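Local coordinates for uncharacterized protein ScGH5_18 (Streptomyces cattleya, PDB 7LR8) that probably hydrolyses the Manβ1-4GlcNAc linkage of N-glycan core fragments, as a family GH5 glycosidase of soil bacteria, at residues D123-S126 and G127-E130; A129-L132 and R133-A137. The protein carries 1 engineered substitution. One frame throughout, in Å; residues are numbered along the deposited sequence.

Overall arrangement
Contacts 1 and 2 are successive turns of one helix, 122-139, and their centres lie 10 Å apart. They share A129 and E130, so the second contact begins where the first ends. The helix follows strand 90-94 and precedes strand 145-152 in the eight-stranded parallel β/α barrel of this glycosidase. Contact 1 sits near the start of the helix, about 23 Å from the centre of the chain. There V125 borders a bound 2-(2-ethoxyethoxy)ethanol molecule. Contact 2 is about 20 Å from the chain centre and packs against the barrel wall. Both lie away from the glycan pocket, and both rest partly on helix 170-187.

Contact 1 (D123-S126 and G127-E130); sequences DVVS and GQAE. With AE3 (2-(2-ethoxyethoxy)ethanol), chain F.
Q128 sets its CG beside the backbone N and anti to the carbonyl carbon (chi1 -64°), and the chain runs back extended over the preceding turn toward V124 and V125. V124 offers the amide its CG1, the branch anti to N, while V125 offers CG2, the branch beside N. NE2 of Q128 lies 3.8 Å from V124 CG1, and OE1 of Q128 lies 3.8 Å from V125 CG2. Its aliphatic part also passes the backbone, with Q128 CG 3.2 Å from V124 O. The polar ends are satisfied by neighbours, OE1 by W176 of helix 170-187 and NE2 by the carbonyl of L118. This is the first part of helix 122-139, a helix of the β/α barrel that follows strand 90-94. D121, just before the helix, accepts a hydrogen bond from V124 N through its OD2. Regular i to i+4 bonds join the turns, such as Q128 N to V124 O at 2.8 Å. An alanine in place of Q128 would probably leave the W176 indole N-H and the L118 carbonyl without this shared partner, and cost V124 CG1 and V125 CG2 their contact with the amide. V125 also touches the bound 2-(2-ethoxyethoxy)ethanol, with CG1 3.6 Å from its O4; R179 hydrogen-bonds the same molecule.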
ATOM      1  N   ASP B 123      -6.250 -14.777 -10.048  1.00 16.97           N
ATOM      2  CA  ASP B 123      -4.848 -14.395 -10.168  1.00 16.60           C
ATOM      3  C   ASP B 123      -4.261 -13.950  -8.829  1.00 20.08           C
ATOM      4  O   ASP B 123      -3.113 -14.285  -8.522  1.00 18.86           O
ATOM      5  CB  ASP B 123      -4.689 -13.310 -11.234  1.00 16.89           C
ATOM      6  CG  ASP B 123      -5.009 -13.830 -12.637  1.00 21.91           C
ATOM      7  OD1 ASP B 123      -4.637 -14.989 -12.930  1.00 22.31           O
ATOM      8  OD2 ASP B 123      -5.636 -13.093 -13.430  1.00 21.89           O
ATOM      9  N   VAL B 124      -5.034 -13.237  -8.005  1.00 16.91           N
ATOM     10  CA  VAL B 124      -4.536 -12.862  -6.680  1.00 15.37           C
ATOM     11  C   VAL B 124      -4.306 -14.102  -5.833  1.00 14.89           C
ATOM     12  O   VAL B 124      -3.294 -14.212  -5.130  1.00 18.01           O
ATOM     13  CB  VAL B 124      -5.507 -11.896  -5.987  1.00 14.72           C
ATOM     14  CG1 VAL B 124      -5.105 -11.713  -4.478  1.00 14.92           C
ATOM     15  CG2 VAL B 124      -5.524 -10.569  -6.724  1.00 15.82           C
ATOM     16  N   VAL B 125      -5.239 -15.053  -5.898  1.00 17.18           N
ATOM     17  CA  VAL B 125      -5.146 -16.264  -5.090  1.00 15.71           C
ATOM     18  C   VAL B 125      -3.976 -17.120  -5.548  1.00 18.25           C
ATOM     19  O   VAL B 125      -3.252 -17.690  -4.730  1.00 19.22           O
ATOM     20  CB  VAL B 125      -6.477 -17.034  -5.127  1.00 21.25           C
ATOM     21  CG1 VAL B 125      -6.310 -18.437  -4.531  1.00 25.40           C
ATOM     22  CG2 VAL B 125      -7.530 -16.274  -4.353  1.00 16.68           C
ATOM     23  N   SER B 126      -3.746 -17.205  -6.858  1.00 17.67           N
ATOM     24  CA  SER B 126      -2.572 -17.930  -7.317  1.00 18.32           C
ATOM     25  C   SER B 126      -1.305 -17.222  -6.855  1.00 19.07           C
ATOM     26  O   SER B 126      -0.312 -17.870  -6.496  1.00 19.29           O
ATOM     27  CB  SER B 126      -2.620 -18.072  -8.847  1.00 22.77           C
ATOM     28  OG  SER B 126      -1.322 -18.127  -9.415  1.00 33.97           O
ATOM     29  N   GLY B 127      -1.330 -15.891  -6.851  1.00 16.86           N
ATOM     30  CA  GLY B 127      -0.183 -15.143  -6.359  1.00 16.96           C
ATOM     31  C   GLY B 127       0.082 -15.372  -4.881  1.00 18.06           C
ATOM     32  O   GLY B 127       1.239 -15.488  -4.466  1.00 16.51           O
ATOM     33  N   GLN B 128      -0.983 -15.431  -4.075  1.00 14.31           N
ATOM     34  CA  GLN B 128      -0.832 -15.677  -2.635  1.00 13.73           C
ATOM     35  C   GLN B 128      -0.277 -17.067  -2.375  1.00 15.39           C
ATOM     36  O   GLN B 128       0.591 -17.243  -1.507  1.00 16.04           O
ATOM     37  CB  GLN B 128      -2.167 -15.539  -1.915  1.00 17.85           C
ATOM     38  CG  GLN B 128      -2.785 -14.158  -1.936  1.00 16.73           C
ATOM     39  CD  GLN B 128      -4.249 -14.241  -1.602  1.00 18.23           C
ATOM     40  OE1 GLN B 128      -4.883 -15.271  -1.843  1.00 16.18           O
ATOM     41  NE2 GLN B 128      -4.798 -13.172  -1.031  1.00 16.95           N
ATOM     42  N   ALA B 129      -0.774 -18.069  -3.115  1.00 14.94           N
ATOM     43  CA  ALA B 129      -0.308 -19.441  -2.937  1.00 13.97           C
ATOM     44  C   ALA B 129       1.171 -19.562  -3.264  1.00 19.26           C
ATOM     45  O   ALA B 129       1.915 -20.242  -2.548  1.00 19.90           O
ATOM     46  CB  ALA B 129      -1.141 -20.395  -3.805  1.00 17.89           C
ATOM     47  N   GLU B 130       1.623 -18.908  -4.341  1.00 18.99           N
ATOM     48  CA  GLU B 130       3.033 -19.007  -4.707  1.00 18.59           C
ATOM     49  C   GLU B 130       3.915 -18.306  -3.683  1.00 16.55           C
ATOM     50  O   GLU B 130       5.023 -18.775  -3.382  1.00 19.70           O
ATOM     51  CB  GLU B 130       3.254 -18.422  -6.107  1.00 20.72           C
ATOM     52  CG  GLU B 130       4.686 -18.531  -6.652  1.00 22.24           C
ATOM     53  CD  GLU B 130       5.288 -19.948  -6.637  1.00 23.95           C
ATOM     54  OE1 GLU B 130       4.570 -20.973  -6.501  1.00 23.85           O
ATOM     55  OE2 GLU B 130       6.518 -20.028  -6.747  1.00 27.94           O
TER
HETATM   56  C1  AE3 F 601      -9.495 -23.555  -9.508  1.00 67.96           C
HETATM   57  C2  AE3 F 601     -10.350 -22.370  -9.948  1.00 68.30           C
HETATM   58  O2  AE3 F 601      -9.568 -21.211  -9.986  1.00 64.60           O
HETATM   59  C3  AE3 F 601     -10.217 -20.090  -9.461  1.00 62.63           C
HETATM   60  C4  AE3 F 601      -9.536 -19.688  -8.154  1.00 59.42           C
HETATM   61  O3  AE3 F 601     -10.458 -19.055  -7.313  1.00 58.52           O
HETATM   62  C5  AE3 F 601      -9.907 -18.573  -6.119  1.00 55.30           C
HETATM   63  C6  AE3 F 601     -10.214 -19.538  -4.975  1.00 52.83           C
HETATM   64  O4  AE3 F 601      -9.208 -20.509  -4.891  1.00 50.62           O

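Contact 2 (A129-L132 and R133-A137)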
ATOM      1  N   ALA B 129      -0.774 -18.069  -3.115  1.00 14.94           N
ATOM      2  CA  ALA B 129      -0.308 -19.441  -2.937  1.00 13.97           C
ATOM      3  C   ALA B 129       1.171 -19.562  -3.264  1.00 19.26           C
ATOM      4  O   ALA B 129       1.915 -20.242  -2.548  1.00 19.90           O
ATOM      5  CB  ALA B 129      -1.141 -20.395  -3.805  1.00 17.89           C
ATOM      6  N   GLU B 130       1.623 -18.908  -4.341  1.00 18.99           N
ATOM      7  CA  GLU B 130       3.033 -19.007  -4.707  1.00 18.59           C
ATOM      8  C   GLU B 130       3.915 -18.306  -3.683  1.00 16.55           C
ATOM      9  O   GLU B 130       5.023 -18.775  -3.382  1.00 19.70           O
ATOM     10  CB  GLU B 130       3.254 -18.422  -6.107  1.00 20.72           C
ATOM     11  CG  GLU B 130       4.686 -18.531  -6.652  1.00 22.24           C
ATOM     12  CD  GLU B 130       5.288 -19.948  -6.637  1.00 23.95           C
ATOM     13  OE1 GLU B 130       4.570 -20.973  -6.501  1.00 23.85           O
ATOM     14  OE2 GLU B 130       6.518 -20.028  -6.747  1.00 27.94           O
ATOM     15  N   TYR B 131       3.430 -17.187  -3.139  1.00 18.15           N
ATOM     16  CA  TYR B 131       4.131 -16.473  -2.077  1.00 14.19           C
ATOM     17  C   TYR B 131       4.305 -17.348  -0.834  1.00 18.50           C
ATOM     18  O   TYR B 131       5.418 -17.492  -0.317  1.00 17.95           O
ATOM     19  CB  TYR B 131       3.345 -15.196  -1.764  1.00 14.90           C
ATOM     20  CG  TYR B 131       3.663 -14.466  -0.488  1.00 14.62           C
ATOM     21  CD1 TYR B 131       4.894 -13.854  -0.283  1.00 18.82           C
ATOM     22  CD2 TYR B 131       2.712 -14.374   0.514  1.00 16.95           C
ATOM     23  CE1 TYR B 131       5.164 -13.159   0.904  1.00 18.18           C
ATOM     24  CE2 TYR B 131       2.976 -13.680   1.715  1.00 20.05           C
ATOM     25  CZ  TYR B 131       4.206 -13.085   1.895  1.00 18.39           C
ATOM     26  OH  TYR B 131       4.484 -12.382   3.056  1.00 19.14           O
ATOM     27  N   LEU B 132       3.218 -17.964  -0.360  1.00 17.57           N
ATOM     28  CA  LEU B 132       3.307 -18.800   0.839  1.00 19.10           C
ATOM     29  C   LEU B 132       4.180 -20.026   0.600  1.00 17.10           C
ATOM     30  O   LEU B 132       4.996 -20.391   1.453  1.00 20.12           O
ATOM     31  CB  LEU B 132       1.915 -19.233   1.300  1.00 18.57           C
ATOM     32  CG  LEU B 132       0.949 -18.169   1.819  1.00 17.30           C
ATOM     33  CD1 LEU B 132      -0.376 -18.828   2.164  1.00 16.88           C
ATOM     34  CD2 LEU B 132       1.537 -17.472   3.037  1.00 17.94           C
ATOM     35  N   ARG B 133       4.017 -20.676  -0.559  1.00 17.47           N
ATOM     36  CA  ARG B 133       4.872 -21.801  -0.905  1.00 17.75           C
ATOM     37  C   ARG B 133       6.340 -21.392  -0.929  1.00 17.24           C
ATOM     38  O   ARG B 133       7.210 -22.144  -0.471  1.00 17.81           O
ATOM     39  CB  ARG B 133       4.456 -22.356  -2.271  1.00 18.25           C
ATOM     40  CG  ARG B 133       5.046 -23.736  -2.577  1.00 20.76           C
ATOM     41  CD  ARG B 133       5.084 -24.023  -4.079  1.00 20.97           C
ATOM     42  NE  ARG B 133       5.884 -23.029  -4.781  1.00 20.98           N
ATOM     43  CZ  ARG B 133       7.211 -23.045  -4.851  1.00 22.81           C
ATOM     44  NH1 ARG B 133       7.906 -24.030  -4.282  1.00 24.83           N
ATOM     45  NH2 ARG B 133       7.841 -22.069  -5.491  1.00 22.02           N
ATOM     46  N   THR B 134       6.628 -20.214  -1.490  1.00 17.90           N
ATOM     47  CA  THR B 134       8.004 -19.734  -1.604  1.00 16.92           C
ATOM     48  C   THR B 134       8.622 -19.504  -0.226  1.00 17.70           C
ATOM     49  O   THR B 134       9.764 -19.912   0.029  1.00 18.37           O
ATOM     50  CB  THR B 134       8.039 -18.446  -2.436  1.00 17.01           C
ATOM     51  OG1 THR B 134       7.698 -18.751  -3.798  1.00 17.77           O
ATOM     52  CG2 THR B 134       9.432 -17.830  -2.446  1.00 20.83           C
ATOM     53  N   LEU B 135       7.886 -18.845   0.675  1.00 17.76           N
ATOM     54  CA  LEU B 135       8.406 -18.631   2.026  1.00 16.27           C
ATOM     55  C   LEU B 135       8.671 -19.956   2.718  1.00 18.01           C
ATOM     56  O   LEU B 135       9.752 -20.169   3.285  1.00 19.99           O
ATOM     57  CB  LEU B 135       7.433 -17.792   2.861  1.00 16.37           C
ATOM     58  CG  LEU B 135       7.196 -16.356   2.387  1.00 18.39           C
ATOM     59  CD1 LEU B 135       6.546 -15.541   3.498  1.00 16.77           C
ATOM     60  CD2 LEU B 135       8.493 -15.708   1.931  1.00 19.20           C
ATOM     61  N   ALA B 136       7.688 -20.863   2.677  1.00 16.18           N
ATOM     62  CA  ALA B 136       7.831 -22.149   3.347  1.00 21.01           C
ATOM     63  C   ALA B 136       8.999 -22.946   2.785  1.00 19.51           C
ATOM     64  O   ALA B 136       9.769 -23.536   3.548  1.00 19.29           O
ATOM     65  CB  ALA B 136       6.531 -22.947   3.237  1.00 23.51           C
ATOM     66  N   ALA B 137       9.148 -22.987   1.450  1.00 18.16           N
ATOM     67  CA  ALA B 137      10.243 -23.753   0.865  1.00 20.99           C
ATOM     68  C   ALA B 137      11.597 -23.172   1.257  1.00 20.84           C
ATOM     69  O   ALA B 137      12.570 -23.914   1.464  1.00 20.04           O
ATOM     70  CB  ALA B 137      10.092 -23.800  -0.666  1.00 20.15           C
TER
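E130 and R133 run alongside each other off the same flank of the helix, and their charged ends pair side-on. R133 uses two nitrogens, one for each carboxylate oxygen. NE of R133 reaches E130 OE1 at 3.0 Å, and NH2 reaches E130 OE2 at 2.7 Å in an almost straight bond. Both oxygens are met on the syn side and lie close to the guanidinium plane. The two flat groups are not coplanar, however: their planes are 29° apart, and the nitrogens sit out of the carboxylate plane. Bends in both chains make the pairing possible, at chi2 of E130 (53°) and at chi3 of R133 (59°). Two bonds fix the rotation of both groups.

T134 crosses beside this pair. Its OG1 stands beside its own backbone N and turns back to donate to E130 O at 2.7 Å. T134 N gives the same E130 O a second hydrogen bond, at 2.9 Å. The two donors come from opposite faces of the carbonyl plane, so E130 O is gripped twice. I69 touches the T134 side chain.

Y131 and L135 meet on another side of the helix. L135 CD1 approaches the ring obliquely, 3.8 Å from Y131 CZ. The Y131 hydroxyl is hydrogen-bonded to the carbonyl of G95, just past strand 90-94, and its ring meets W59. L135 packs on V74 and L77 of helix 71-86, while L132 and A136 touch M148 of strand 145-152. A129 and L132 rest on helix 170-187.

E130, R133 and T134 lie on the partly exposed side of helix 122-139, while Y131, L132, L135 and A136 are buried, as in an amphipathic outer helix of a β/α (TIM) barrel.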